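Local coordinates for ankyrin repeat domain protein (Legionella pneumophila subsp. pneumophila, PDB 6MCA) that is a Legionella effector that interacts with the host LARP7 component of the 7SK snRNP complex and combines ankyrin repeats with a cysteine protease-like part, at residues I26-I31 against H237-E242; R201-Y206 against D213-I218; I280-N285 against E289-I294; I308-F311 against K315-R318; I417-C422 against S450-E455. All coordinates share one frame; numbering follows the deposited sequence.

Contact 1 (I26-I31 against H237-E242); sequences IANDII and HPRLGE
I31 meets two consecutive residues of the opposing loop with two different branches. Its CG1-CD1 branch runs past the ring of P238 in the opposite direction, bringing CD1 to 3.6 Å from P238 CG, with I31 CG1 also in apolar contact. The other branch, CG2, sits over one face of the R239 guanidinium, 3.8 Å from R239 NH2, and also approaches R239 CD at 3.9 Å. With chi1 of I31 at -68°, CG1 lies beside the backbone N while CG2 is opposite that N, which sends the two branches to different neighbours. R239 first extends from the loop and then bends at chi3 (-53°), bringing one guanidinium face under I31 CG2 and NH1 near N28 OD1.

N28, three residues before I31, crosses R239 at about a right angle, the amide and guanidinium planes differing by 38°. N28 OD1 lies 2.7 Å from R239 NH1, approaching the guanidinium obliquely. The same OD1 is hydrogen-bonded to Y54 OH, which in turn makes a weak hydrogen bond with R239 NH1, so the three polar groups gather together. Within the loop, the R239 backbone N donates to H237 ND1 (3.1 Å) in the plane of the imidazole, tying the backbone at R239 to the ring two residues back.

E61 of helix 58-65 touches both I31 and P238. The whole is loop-on-helix packing: helix 26-31, the first of the modelled chain, docks on the connection between helices 215-233 and 242-251, whose G241 is the N-cap of the second helix.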
# COMPACT_ATOMS: atom_id res chain seq x y z
N ILE A 26 -12.55 -0.04 -30.63
CA ILE A 26 -13.11 1.06 -29.87
C ILE A 26 -12.12 1.53 -28.81
O ILE A 26 -12.01 2.73 -28.52
CB ILE A 26 -14.47 0.66 -29.26
CG1 ILE A 26 -15.07 1.82 -28.46
CG2 ILE A 26 -14.33 -0.58 -28.38
CD1 ILE A 26 -16.58 1.80 -28.41
N ALA A 27 -11.36 0.59 -28.23
CA ALA A 27 -10.33 0.96 -27.26
C ALA A 27 -9.24 1.79 -27.92
O ALA A 27 -8.78 2.79 -27.35
CB ALA A 27 -9.74 -0.29 -26.62
N ASN A 28 -8.81 1.40 -29.13
CA ASN A 28 -7.81 2.18 -29.84
C ASN A 28 -8.35 3.54 -30.26
O ASN A 28 -7.60 4.52 -30.31
CB ASN A 28 -7.30 1.41 -31.06
CG ASN A 28 -6.53 0.16 -30.67
OD1 ASN A 28 -5.96 0.08 -29.59
ND2 ASN A 28 -6.51 -0.82 -31.57
N ASP A 29 -9.65 3.63 -30.56
CA ASP A 29 -10.27 4.92 -30.83
C ASP A 29 -10.22 5.82 -29.60
O ASP A 29 -9.86 7.00 -29.69
CB ASP A 29 -11.71 4.73 -31.29
CG ASP A 29 -11.81 4.18 -32.70
OD1 ASP A 29 -10.77 4.09 -33.39
OD2 ASP A 29 -12.94 3.84 -33.12
N ILE A 30 -10.57 5.27 -28.44
CA ILE A 30 -10.58 6.05 -27.21
C ILE A 30 -9.17 6.49 -26.84
O ILE A 30 -8.95 7.65 -26.48
CB ILE A 30 -11.24 5.24 -26.08
CG1 ILE A 30 -12.74 5.08 -26.34
CG2 ILE A 30 -11.00 5.89 -24.73
CD1 ILE A 30 -13.45 4.19 -25.34
N ILE A 31 -8.21 5.58 -26.93
CA ILE A 31 -6.83 5.90 -26.58
C ILE A 31 -6.28 6.99 -27.50
O ILE A 31 -5.53 7.87 -27.07
CB ILE A 31 -5.96 4.63 -26.62
CG1 ILE A 31 -6.36 3.68 -25.49
CG2 ILE A 31 -4.48 4.98 -26.52
CD1 ILE A 31 -5.99 2.24 -25.75
N HIS A 237 -1.83 2.37 -17.75
CA HIS A 237 -2.24 2.94 -19.03
C HIS A 237 -2.03 1.92 -20.15
O HIS A 237 -0.96 1.30 -20.21
CB HIS A 237 -1.47 4.22 -19.33
CG HIS A 237 -2.16 5.13 -20.29
ND1 HIS A 237 -2.30 4.83 -21.63
CD2 HIS A 237 -2.77 6.33 -20.11
CE1 HIS A 237 -2.95 5.81 -22.24
NE2 HIS A 237 -3.24 6.73 -21.34
N PRO A 238 -3.01 1.73 -21.04
CA PRO A 238 -2.84 0.72 -22.10
C PRO A 238 -1.80 1.09 -23.15
O PRO A 238 -1.27 0.18 -23.80
CB PRO A 238 -4.25 0.63 -22.71
CG PRO A 238 -4.89 1.93 -22.37
CD PRO A 238 -4.35 2.33 -21.04
N ARG A 239 -1.50 2.37 -23.33
CA ARG A 239 -0.55 2.78 -24.37
C ARG A 239 -0.02 4.16 -24.01
O ARG A 239 -0.72 5.16 -24.18
CB ARG A 239 -1.22 2.78 -25.74
CG ARG A 239 -0.37 3.37 -26.86
CD ARG A 239 -1.22 3.66 -28.09
NE ARG A 239 -1.97 2.48 -28.51
CZ ARG A 239 -2.97 2.50 -29.39
NH1 ARG A 239 -3.59 1.37 -29.71
NH2 ARG A 239 -3.35 3.64 -29.94
N LEU A 240 1.22 4.21 -23.52
CA LEU A 240 1.84 5.47 -23.16
C LEU A 240 2.10 6.32 -24.41
O LEU A 240 2.41 5.80 -25.49
CB LEU A 240 3.15 5.24 -22.41
CG LEU A 240 3.03 4.51 -21.07
CD1 LEU A 240 4.40 4.35 -20.43
CD2 LEU A 240 2.08 5.25 -20.14
N GLY A 241 1.99 7.63 -24.24
CA GLY A 241 2.14 8.55 -25.36
C GLY A 241 3.12 9.67 -25.11
O GLY A 241 3.97 9.58 -24.22
N GLU A 242 3.00 10.74 -25.90
CA GLU A 242 3.98 11.83 -25.85
C GLU A 242 4.06 12.47 -24.47
O GLU A 242 5.15 12.73 -23.96
CB GLU A 242 3.64 12.87 -26.92
CG GLU A 242 4.46 14.15 -26.81

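Contact 2 (R201-Y206 against D213-I218); sequences RFISSY and DYFPYI
The apolar part of this contact centres on I203, which lies over one face of the F215 ring. The evidence for a CH-pi interaction is direct: I203 CB stands 3.7 Å from the ring centroid and only 6° off the ring normal. I203 CG2 extends the overlap to one side, 3.6 Å from F215 CD1. The same methyl also meets I218 CD1 at 3.7 Å, three residues further along the helix, so it touches both side chains. Chi1 of I203 is 61°, which places CG1 between the backbone N and the carbonyl carbon, the crowded position, and leaves CG2 beside the N to face F215 and I218.

One backbone oxygen also comes close: I203 O lies above the same ring face, displaced toward the CE2-CZ rim, 3.1 Å from F215 CE2.

Hydrogen bonds within 201-206 accompany the turn that carries I203. A type I turn runs from F202 to S205, with S205 N bonded to F202 O at 3.3 Å. S204 OG donates to R201 O at 2.9 Å, from above the carbonyl plane.

The contact thus joins the end of helix 188-202 to the start of helix 215-233. I203 also touches H219 and M222 of the latter, while F202 and Y214 pack on helix 373-399, F202 against W383 and W386.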
# COMPACT_ATOMS: atom_id res chain seq x y z
N ARG A 201 2.97 12.00 8.79
CA ARG A 201 2.50 11.99 10.17
C ARG A 201 3.67 11.90 11.15
O ARG A 201 3.60 12.48 12.25
CB ARG A 201 1.54 10.83 10.40
CG ARG A 201 0.29 10.88 9.54
CD ARG A 201 -0.57 9.65 9.76
NE ARG A 201 -1.80 9.71 8.97
CZ ARG A 201 -2.89 10.36 9.34
NH1 ARG A 201 -2.92 11.02 10.49
NH2 ARG A 201 -3.96 10.36 8.55
N PHE A 202 4.73 11.20 10.78
CA PHE A 202 5.86 10.99 11.67
C PHE A 202 6.58 12.30 11.96
O PHE A 202 6.81 12.65 13.12
CB PHE A 202 6.82 9.97 11.06
CG PHE A 202 8.05 9.73 11.87
CD1 PHE A 202 7.97 9.17 13.14
CD2 PHE A 202 9.30 10.05 11.37
CE1 PHE A 202 9.11 8.94 13.88
CE2 PHE A 202 10.44 9.83 12.11
CZ PHE A 202 10.35 9.27 13.37
N ILE A 203 6.93 13.05 10.91
CA ILE A 203 7.64 14.32 11.12
C ILE A 203 6.74 15.41 11.66
O ILE A 203 7.23 16.52 11.95
CB ILE A 203 8.32 14.81 9.82
CG1 ILE A 203 7.28 15.06 8.73
CG2 ILE A 203 9.35 13.80 9.35
CD1 ILE A 203 7.89 15.54 7.43
N SER A 204 5.45 15.15 11.83
CA SER A 204 4.51 16.12 12.37
C SER A 204 4.09 15.80 13.80
O SER A 204 3.28 16.53 14.37
CB SER A 204 3.28 16.21 11.48
OG SER A 204 2.43 15.08 11.66
N SER A 205 4.59 14.71 14.37
CA SER A 205 4.24 14.34 15.73
C SER A 205 5.07 15.15 16.72
O SER A 205 6.24 15.45 16.47
CB SER A 205 4.45 12.84 15.96
OG SER A 205 4.00 12.44 17.24
N TYR A 206 4.44 15.51 17.85
CA TYR A 206 5.18 16.18 18.91
C TYR A 206 6.33 15.31 19.41
O TYR A 206 7.47 15.77 19.55
CB TYR A 206 4.24 16.54 20.06
CG TYR A 206 3.28 17.66 19.76
CD1 TYR A 206 3.69 18.79 19.06
CD2 TYR A 206 1.95 17.60 20.18
CE1 TYR A 206 2.81 19.82 18.79
CE2 TYR A 206 1.07 18.63 19.91
CZ TYR A 206 1.50 19.74 19.22
OH TYR A 206 0.62 20.76 18.95
N ASP A 213 16.12 18.05 12.96
CA ASP A 213 17.24 18.22 12.05
C ASP A 213 17.23 17.20 10.91
O ASP A 213 17.84 17.45 9.87
CB ASP A 213 18.56 18.14 12.81
CG ASP A 213 18.80 19.34 13.70
OD1 ASP A 213 18.24 20.42 13.41
OD2 ASP A 213 19.55 19.21 14.69
N TYR A 214 16.56 16.07 11.09
CA TYR A 214 16.48 15.04 10.07
C TYR A 214 15.32 15.24 9.11
O TYR A 214 15.20 14.48 8.14
CB TYR A 214 16.37 13.66 10.72
CG TYR A 214 17.40 13.38 11.79
CD1 TYR A 214 18.71 13.83 11.66
CD2 TYR A 214 17.07 12.67 12.93
CE1 TYR A 214 19.66 13.58 12.63
CE2 TYR A 214 18.01 12.41 13.91
CZ TYR A 214 19.31 12.86 13.76
OH TYR A 214 20.25 12.61 14.73
N PHE A 215 14.47 16.25 9.34
CA PHE A 215 13.24 16.41 8.58
C PHE A 215 13.45 16.81 7.12
O PHE A 215 12.73 16.30 6.25
CB PHE A 215 12.33 17.43 9.27
CG PHE A 215 11.68 16.92 10.53
CD1 PHE A 215 11.93 15.63 10.98
CD2 PHE A 215 10.82 17.73 11.26
CE1 PHE A 215 11.34 15.16 12.14
CE2 PHE A 215 10.23 17.26 12.41
CZ PHE A 215 10.48 15.98 12.85
N PRO A 216 14.39 17.72 6.79
CA PRO A 216 14.60 18.05 5.37
C PRO A 216 14.86 16.84 4.48
O PRO A 216 14.18 16.67 3.45
CB PRO A 216 15.80 19.00 5.41
CG PRO A 216 15.67 19.68 6.72
CD PRO A 216 15.16 18.62 7.67
N TYR A 217 15.82 15.99 4.85
CA TYR A 217 16.11 14.79 4.06
C TYR A 217 14.85 13.96 3.86
O TYR A 217 14.51 13.57 2.73
CB TYR A 217 17.20 13.97 4.74
CG TYR A 217 18.60 14.50 4.53
CD1 TYR A 217 18.82 15.67 3.81
CD2 TYR A 217 19.70 13.83 5.04
CE1 TYR A 217 20.10 16.16 3.62
CE2 TYR A 217 20.99 14.31 4.85
CZ TYR A 217 21.18 15.47 4.14
OH TYR A 217 22.46 15.95 3.95
N ILE A 218 14.13 13.69 4.95
CA ILE A 218 12.87 12.96 4.87
C ILE A 218 11.94 13.60 3.85
O ILE A 218 11.34 12.91 3.01
CB ILE A 218 12.20 12.88 6.26
CG1 ILE A 218 13.09 12.10 7.23
CG2 ILE A 218 10.82 12.25 6.16
CD1 ILE A 218 12.44 11.83 8.57

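Contact 3 (I280-N285 against E289-I294)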
# COMPACT_ATOMS: atom_id res chain seq x y z
N ILE A 280 17.67 -2.68 -3.12
CA ILE A 280 17.12 -3.13 -1.85
C ILE A 280 16.28 -4.37 -2.14
O ILE A 280 15.26 -4.29 -2.84
CB ILE A 280 16.27 -2.05 -1.17
CG1 ILE A 280 17.05 -0.74 -1.06
CG2 ILE A 280 15.79 -2.53 0.19
CD1 ILE A 280 16.17 0.47 -0.81
N ASP A 281 16.72 -5.51 -1.61
CA ASP A 281 15.99 -6.76 -1.72
C ASP A 281 16.34 -7.57 -0.47
O ASP A 281 17.40 -8.20 -0.41
CB ASP A 281 16.34 -7.52 -2.99
CG ASP A 281 15.49 -8.76 -3.19
OD1 ASP A 281 14.59 -9.01 -2.36
OD2 ASP A 281 15.73 -9.49 -4.18
N ARG A 282 15.44 -7.55 0.52
CA ARG A 282 15.67 -8.22 1.79
C ARG A 282 15.24 -9.68 1.78
O ARG A 282 15.25 -10.32 2.83
CB ARG A 282 14.94 -7.47 2.91
CG ARG A 282 15.26 -5.98 2.96
CD ARG A 282 14.29 -5.22 3.85
NE ARG A 282 14.48 -5.54 5.26
CZ ARG A 282 13.98 -4.82 6.26
NH1 ARG A 282 14.20 -5.17 7.52
NH2 ARG A 282 13.26 -3.74 6.00
N GLY A 283 14.86 -10.21 0.62
CA GLY A 283 14.40 -11.58 0.53
C GLY A 283 15.51 -12.59 0.31
O GLY A 283 16.60 -12.46 0.87
N GLU A 284 15.24 -13.59 -0.53
CA GLU A 284 16.19 -14.68 -0.76
C GLU A 284 17.52 -14.15 -1.28
O GLU A 284 18.59 -14.60 -0.85
CB GLU A 284 15.59 -15.69 -1.74
CG GLU A 284 16.61 -16.49 -2.53
CD GLU A 284 16.85 -17.87 -1.95
OE1 GLU A 284 16.04 -18.31 -1.11
OE2 GLU A 284 17.85 -18.51 -2.34
N ASN A 285 17.48 -13.18 -2.20
CA ASN A 285 18.71 -12.66 -2.81
C ASN A 285 19.68 -12.12 -1.76
O ASN A 285 20.89 -12.15 -1.97
CB ASN A 285 18.36 -11.58 -3.83
CG ASN A 285 19.57 -11.10 -4.61
OD1 ASN A 285 20.15 -11.85 -5.40
ND2 ASN A 285 19.95 -9.85 -4.39
N GLU A 289 23.78 -11.50 -1.72
CA GLU A 289 24.23 -10.13 -1.93
C GLU A 289 24.18 -9.27 -0.68
O GLU A 289 24.81 -8.21 -0.67
CB GLU A 289 23.40 -9.46 -3.03
CG GLU A 289 23.61 -9.99 -4.43
CD GLU A 289 22.99 -9.07 -5.45
OE1 GLU A 289 21.88 -8.56 -5.18
OE2 GLU A 289 23.59 -8.84 -6.52
N GLY A 290 23.46 -9.68 0.35
CA GLY A 290 23.06 -8.76 1.39
C GLY A 290 21.82 -7.99 0.98
O GLY A 290 21.36 -8.04 -0.16
N SER A 291 21.26 -7.25 1.94
CA SER A 291 19.97 -6.62 1.71
C SER A 291 20.07 -5.37 0.85
O SER A 291 19.25 -5.16 -0.05
CB SER A 291 19.30 -6.30 3.04
OG SER A 291 18.77 -7.46 3.65
N VAL A 292 21.06 -4.51 1.12
CA VAL A 292 21.11 -3.17 0.53
C VAL A 292 22.51 -2.92 -0.01
O VAL A 292 23.48 -2.88 0.76
CB VAL A 292 20.73 -2.08 1.55
CG1 VAL A 292 21.09 -0.71 1.00
CG2 VAL A 292 19.26 -2.17 1.89
N ASN A 293 22.60 -2.71 -1.32
CA ASN A 293 23.86 -2.41 -1.99
C ASN A 293 23.79 -1.05 -2.68
O ASN A 293 22.80 -0.73 -3.33
CB ASN A 293 24.22 -3.49 -3.01
CG ASN A 293 24.61 -4.80 -2.35
OD1 ASN A 293 25.76 -4.98 -1.93
ND2 ASN A 293 23.66 -5.73 -2.26
N ILE A 294 24.86 -0.27 -2.55
CA ILE A 294 24.95 1.08 -3.10
C ILE A 294 26.13 1.14 -4.05
O ILE A 294 27.26 0.82 -3.66
CB ILE A 294 25.08 2.14 -1.99
CG1 ILE A 294 23.95 1.99 -0.97
CG2 ILE A 294 25.10 3.54 -2.59
CD1 ILE A 294 24.17 2.79 0.30
O HOH W 1 19.50 -8.09 -2.07
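I280 and V292 pair where a beta hairpin opens into its loop: they form an antiparallel non-hydrogen-bonded pair, with both side chains on the same face of the sheet. They lie side by side, I280 CG2 being 3.9 Å from V292 CG2. Next to this pair, D281 N donates to S291 O at 3.0 Å, nearly straight (170°) and in the carbonyl plane. S291 OG packs against R282 CG and is hydrogen-bonded to I339 O, while the R282 guanidinium bonds S340 O. D281 makes an Asx turn, OD1 accepting from G283 N from above the carboxylate plane.

Between the strands the chain makes the short helix 286-289, and E289 N bonds to N285 O, four residues earlier. N285 ND2 donates to E289 OE1, the planes 70° apart; the modelled 2.5 Å is very short and doubtful. E289 OE1 also has a salt bridge to K279. A water accepts from N285 ND2 at 2.9 Å and lies 2.7 Å from D281 O and G290 O.

The hairpin joins strands 276-280 and 292-297 of the five-stranded antiparallel sheet. V358 of helix 355-364 packs on I280 and V292, and H322 of helix 318-329 on D281 and E289.

Contact 4 (I308-F311 against K315-R318)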
# COMPACT_ATOMS: atom_id res chain seq x y z
N ILE A 308 14.09 3.84 -18.45
CA ILE A 308 12.95 3.87 -17.53
C ILE A 308 11.78 3.07 -18.10
O ILE A 308 11.05 2.40 -17.36
CB ILE A 308 12.55 5.32 -17.23
CG1 ILE A 308 13.70 6.06 -16.55
CG2 ILE A 308 11.31 5.36 -16.35
CD1 ILE A 308 14.02 5.56 -15.16
N HIS A 309 11.60 3.11 -19.42
CA HIS A 309 10.51 2.36 -20.03
C HIS A 309 10.75 0.86 -19.92
O HIS A 309 9.86 0.11 -19.51
CB HIS A 309 10.34 2.77 -21.50
CG HIS A 309 9.06 2.29 -22.10
ND1 HIS A 309 8.96 1.08 -22.77
CD2 HIS A 309 7.82 2.84 -22.13
CE1 HIS A 309 7.72 0.92 -23.19
NE2 HIS A 309 7.01 1.97 -22.82
N ASP A 310 11.96 0.40 -20.26
CA ASP A 310 12.29 -1.01 -20.06
C ASP A 310 12.16 -1.41 -18.60
O ASP A 310 11.77 -2.55 -18.30
CB ASP A 310 13.72 -1.29 -20.55
CG ASP A 310 13.88 -1.05 -22.04
OD1 ASP A 310 12.90 -0.66 -22.70
OD2 ASP A 310 15.01 -1.24 -22.54
N PHE A 311 12.45 -0.49 -17.68
CA PHE A 311 12.48 -0.79 -16.25
C PHE A 311 11.08 -0.94 -15.67
O PHE A 311 10.81 -1.87 -14.91
CB PHE A 311 13.25 0.30 -15.52
CG PHE A 311 13.75 -0.10 -14.16
CD1 PHE A 311 12.90 -0.15 -13.07
CD2 PHE A 311 15.08 -0.42 -13.98
CE1 PHE A 311 13.36 -0.52 -11.83
CE2 PHE A 311 15.56 -0.79 -12.73
CZ PHE A 311 14.69 -0.84 -11.66
N LYS A 315 7.84 -6.05 -19.39
CA LYS A 315 8.03 -7.23 -18.55
C LYS A 315 9.48 -7.70 -18.66
O LYS A 315 9.96 -7.97 -19.76
CB LYS A 315 7.07 -8.34 -18.96
N GLN A 316 10.16 -7.78 -17.52
CA GLN A 316 11.55 -8.20 -17.47
C GLN A 316 11.70 -9.35 -16.48
O GLN A 316 10.85 -9.56 -15.61
CB GLN A 316 12.48 -7.04 -17.06
CG GLN A 316 12.25 -5.74 -17.84
CD GLN A 316 12.86 -5.77 -19.23
OE1 GLN A 316 13.41 -6.78 -19.67
NE2 GLN A 316 12.76 -4.64 -19.93
N ASN A 317 12.79 -10.10 -16.63
CA ASN A 317 13.09 -11.23 -15.75
C ASN A 317 14.09 -10.80 -14.68
O ASN A 317 14.58 -9.67 -14.66
CB ASN A 317 13.59 -12.42 -16.58
CG ASN A 317 14.75 -12.07 -17.49
OD1 ASN A 317 15.52 -11.15 -17.21
ND2 ASN A 317 14.89 -12.81 -18.59
N ARG A 318 14.40 -11.73 -13.78
CA ARG A 318 15.38 -11.46 -12.74
C ARG A 318 16.76 -11.12 -13.31
O ARG A 318 17.52 -10.36 -12.70
CB ARG A 318 15.47 -12.69 -11.83
CG ARG A 318 16.02 -13.91 -12.58
CD ARG A 318 15.30 -15.20 -12.28
NE ARG A 318 15.85 -15.93 -11.14
CZ ARG A 318 15.42 -17.13 -10.75
NH1 ARG A 318 14.42 -17.70 -11.41
NH2 ARG A 318 15.97 -17.75 -9.71
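Chi1 of -49° sets CG beside the backbone N of Q316, and a bend at chi2 (-78°) then folds the chain so that the amide reaches the D310 carbonyl. NE2 arrives 2.8 Å from D310 O and donates to it with an N-H...O angle of 161°. The acceptor lies close to the amide plane of Q316, but on the carbonyl side the donor stands above the plane, not along a lone pair. The bend also lays the rest of the side chain against the same oxygen, Q316 CG being 3.3 Å and Q316 CD 3.5 Å from D310 O. Q316 NE2 passes D310 CB at 3.5 Å as well.

D310 belongs to the last turn of helix 305-312, where carbonyls commonly lack a further helical N-H donor. Q316, from the connection to helix 318-329, supplies a side-chain donor to a carbonyl at a helix C-terminal end, a side-chain bond across the connection between two successive helices at the protein surface. The carboxylate of D310 is directed to another partner: OD1 forms a salt bridge with K314, whose NZ is also hydrogen-bonded to H309 ND1.

The next helix starts at R318, with N317 as its N-cap, OD1 of N317 taking a hydrogen bond from Y320 N. Y320 touches D310, and Y321 packs against Q316 while its OH is hydrogen-bonded to F311 O.

Contact 5 (I417-C422 against S450-E455)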
# COMPACT_ATOMS: atom_id res chain seq x y z
N ILE A 417 -3.17 -8.70 17.07
CA ILE A 417 -1.94 -8.05 17.51
C ILE A 417 -1.41 -8.72 18.78
O ILE A 417 -0.25 -9.15 18.85
CB ILE A 417 -2.16 -6.55 17.74
CG1 ILE A 417 -2.58 -5.85 16.44
CG2 ILE A 417 -0.91 -5.90 18.32
CD1 ILE A 417 -2.78 -4.36 16.60
N LEU A 418 -2.28 -8.84 19.79
CA LEU A 418 -1.86 -9.37 21.08
C LEU A 418 -1.32 -10.78 20.96
O LEU A 418 -0.27 -11.11 21.53
CB LEU A 418 -3.04 -9.32 22.06
CG LEU A 418 -2.88 -10.04 23.40
CD1 LEU A 418 -1.75 -9.42 24.21
CD2 LEU A 418 -4.19 -10.02 24.18
N PHE A 419 -2.02 -11.65 20.22
CA PHE A 419 -1.63 -13.05 20.17
C PHE A 419 -0.38 -13.26 19.32
O PHE A 419 0.52 -14.02 19.71
CB PHE A 419 -2.78 -13.90 19.65
CG PHE A 419 -2.53 -15.38 19.75
CD1 PHE A 419 -2.59 -16.03 20.97
CD2 PHE A 419 -2.24 -16.13 18.61
CE1 PHE A 419 -2.36 -17.39 21.06
CE2 PHE A 419 -2.01 -17.49 18.70
CZ PHE A 419 -2.07 -18.12 19.93
N GLN A 420 -0.29 -12.59 18.17
CA GLN A 420 0.78 -12.89 17.23
C GLN A 420 2.05 -12.08 17.46
O GLN A 420 3.14 -12.60 17.22
CB GLN A 420 0.30 -12.67 15.79
CG GLN A 420 -0.93 -13.48 15.40
CD GLN A 420 -1.17 -13.48 13.90
OE1 GLN A 420 -0.23 -13.52 13.11
NE2 GLN A 420 -2.44 -13.43 13.51
N ALA A 421 1.94 -10.83 17.90
CA ALA A 421 3.07 -9.91 17.84
C ALA A 421 3.64 -9.51 19.19
O ALA A 421 4.64 -8.77 19.22
CB ALA A 421 2.66 -8.65 17.06
N CYS A 422 3.06 -9.95 20.30
CA CYS A 422 3.49 -9.53 21.63
C CYS A 422 4.19 -10.68 22.34
O CYS A 422 3.58 -11.73 22.57
CB CYS A 422 2.30 -9.03 22.45
SG CYS A 422 1.60 -7.47 21.86
N SER A 450 -11.29 -15.54 24.89
CA SER A 450 -11.83 -16.88 25.09
C SER A 450 -11.44 -17.78 23.93
O SER A 450 -10.77 -18.81 24.11
CB SER A 450 -13.35 -16.82 25.25
OG SER A 450 -13.71 -16.19 26.46
N SER A 451 -11.81 -17.37 22.71
CA SER A 451 -11.51 -18.17 21.53
C SER A 451 -10.04 -18.57 21.50
O SER A 451 -9.70 -19.75 21.40
CB SER A 451 -11.88 -17.40 20.26
OG SER A 451 -11.04 -17.76 19.18
N TYR A 452 -9.15 -17.58 21.67
CA TYR A 452 -7.72 -17.88 21.66
C TYR A 452 -7.38 -18.91 22.72
O TYR A 452 -6.80 -19.96 22.42
CB TYR A 452 -6.92 -16.59 21.85
CG TYR A 452 -6.76 -15.78 20.59
CD1 TYR A 452 -5.84 -16.15 19.62
CD2 TYR A 452 -7.54 -14.66 20.36
CE1 TYR A 452 -5.69 -15.42 18.45
CE2 TYR A 452 -7.40 -13.92 19.20
CZ TYR A 452 -6.48 -14.30 18.25
OH TYR A 452 -6.34 -13.56 17.09
N LEU A 453 -7.80 -18.66 23.97
CA LEU A 453 -7.48 -19.59 25.04
C LEU A 453 -8.12 -20.95 24.80
O LEU A 453 -7.61 -21.97 25.28
CB LEU A 453 -7.91 -19.02 26.39
CG LEU A 453 -7.13 -17.80 26.88
CD1 LEU A 453 -7.97 -16.97 27.84
CD2 LEU A 453 -5.81 -18.21 27.52
N GLU A 454 -9.22 -20.99 24.05
CA GLU A 454 -9.81 -22.28 23.71
C GLU A 454 -8.98 -23.00 22.66
O GLU A 454 -8.76 -24.21 22.76
CB GLU A 454 -11.25 -22.09 23.23
CG GLU A 454 -12.30 -22.70 24.15
N GLU A 455 -8.48 -22.26 21.67
CA GLU A 455 -7.82 -22.88 20.53
C GLU A 455 -6.31 -23.00 20.69
O GLU A 455 -5.65 -23.50 19.78
CB GLU A 455 -8.12 -22.08 19.25
CG GLU A 455 -9.59 -21.96 18.91
CD GLU A 455 -10.12 -23.17 18.16
OE1 GLU A 455 -10.29 -23.07 16.92
OE2 GLU A 455 -10.37 -24.21 18.80
O HOH W 2 -4.53 -14.07 15.35
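F419 and Y452 meet ring to ring, a helix-helix packing contact between helices 404-421 and 447-458 in the C-terminal helical part of the chain. Y452 CD1 lies over one face of the F419 ring, offset toward its rim and 3.4 Å from F419 CG. The neighbouring Y452 CE1 reaches F419 CD2 at 3.5 Å and F419 CB at the same distance, so the pair overlaps at the root of the phenyl ring. The ring centroids are 4.7 Å apart and the planes 33° from each other: the rings meet obliquely, between the parallel and perpendicular forms. Chi1 of F419, -172°, swings the ring away from its own backbone N and toward the other helix. Y452 takes chi1 of -81°, which sets CG beside the N and brings CD1 and CE1 against F419.

Y456, one turn after Y452, also meets the F419 ring, and K464 of helix 463-474 touches it. L418, next to F419, packs on helix 427-440 through A433, I436 and L437, while L453 does so on helix 463-474 through L468 and L469.

A water in the plane of the Y452 ring joins the polar ends: it is 2.6 Å from Y452 OH and accepts from Q420 NE2 at 2.9 Å. The other end of that amide, Q420 OE1, is hydrogen-bonded to the backbone N of Q166.

From the N terminus, contact 1 closes the longest loop, returning helix 26-31 to residues 237-242 after some 200 residues. Contact 2 is nested inside that loop and closes a short connection between helices 188-202 and 215-233. The remaining three follow in series, none crossing another: contact 3 closes a hairpin of the five-stranded sheet, contact 4 the turn between helices 305-312 and 318-329, and contact 5 joins two C-terminal helices. Only contacts 1 and 4 touch, through L240 CD1 and H309 CD2 at 4.1 Å. Contact 5 lies on the opposite side of the chain's centre from both, its centre about 51 Å from that of contact 1.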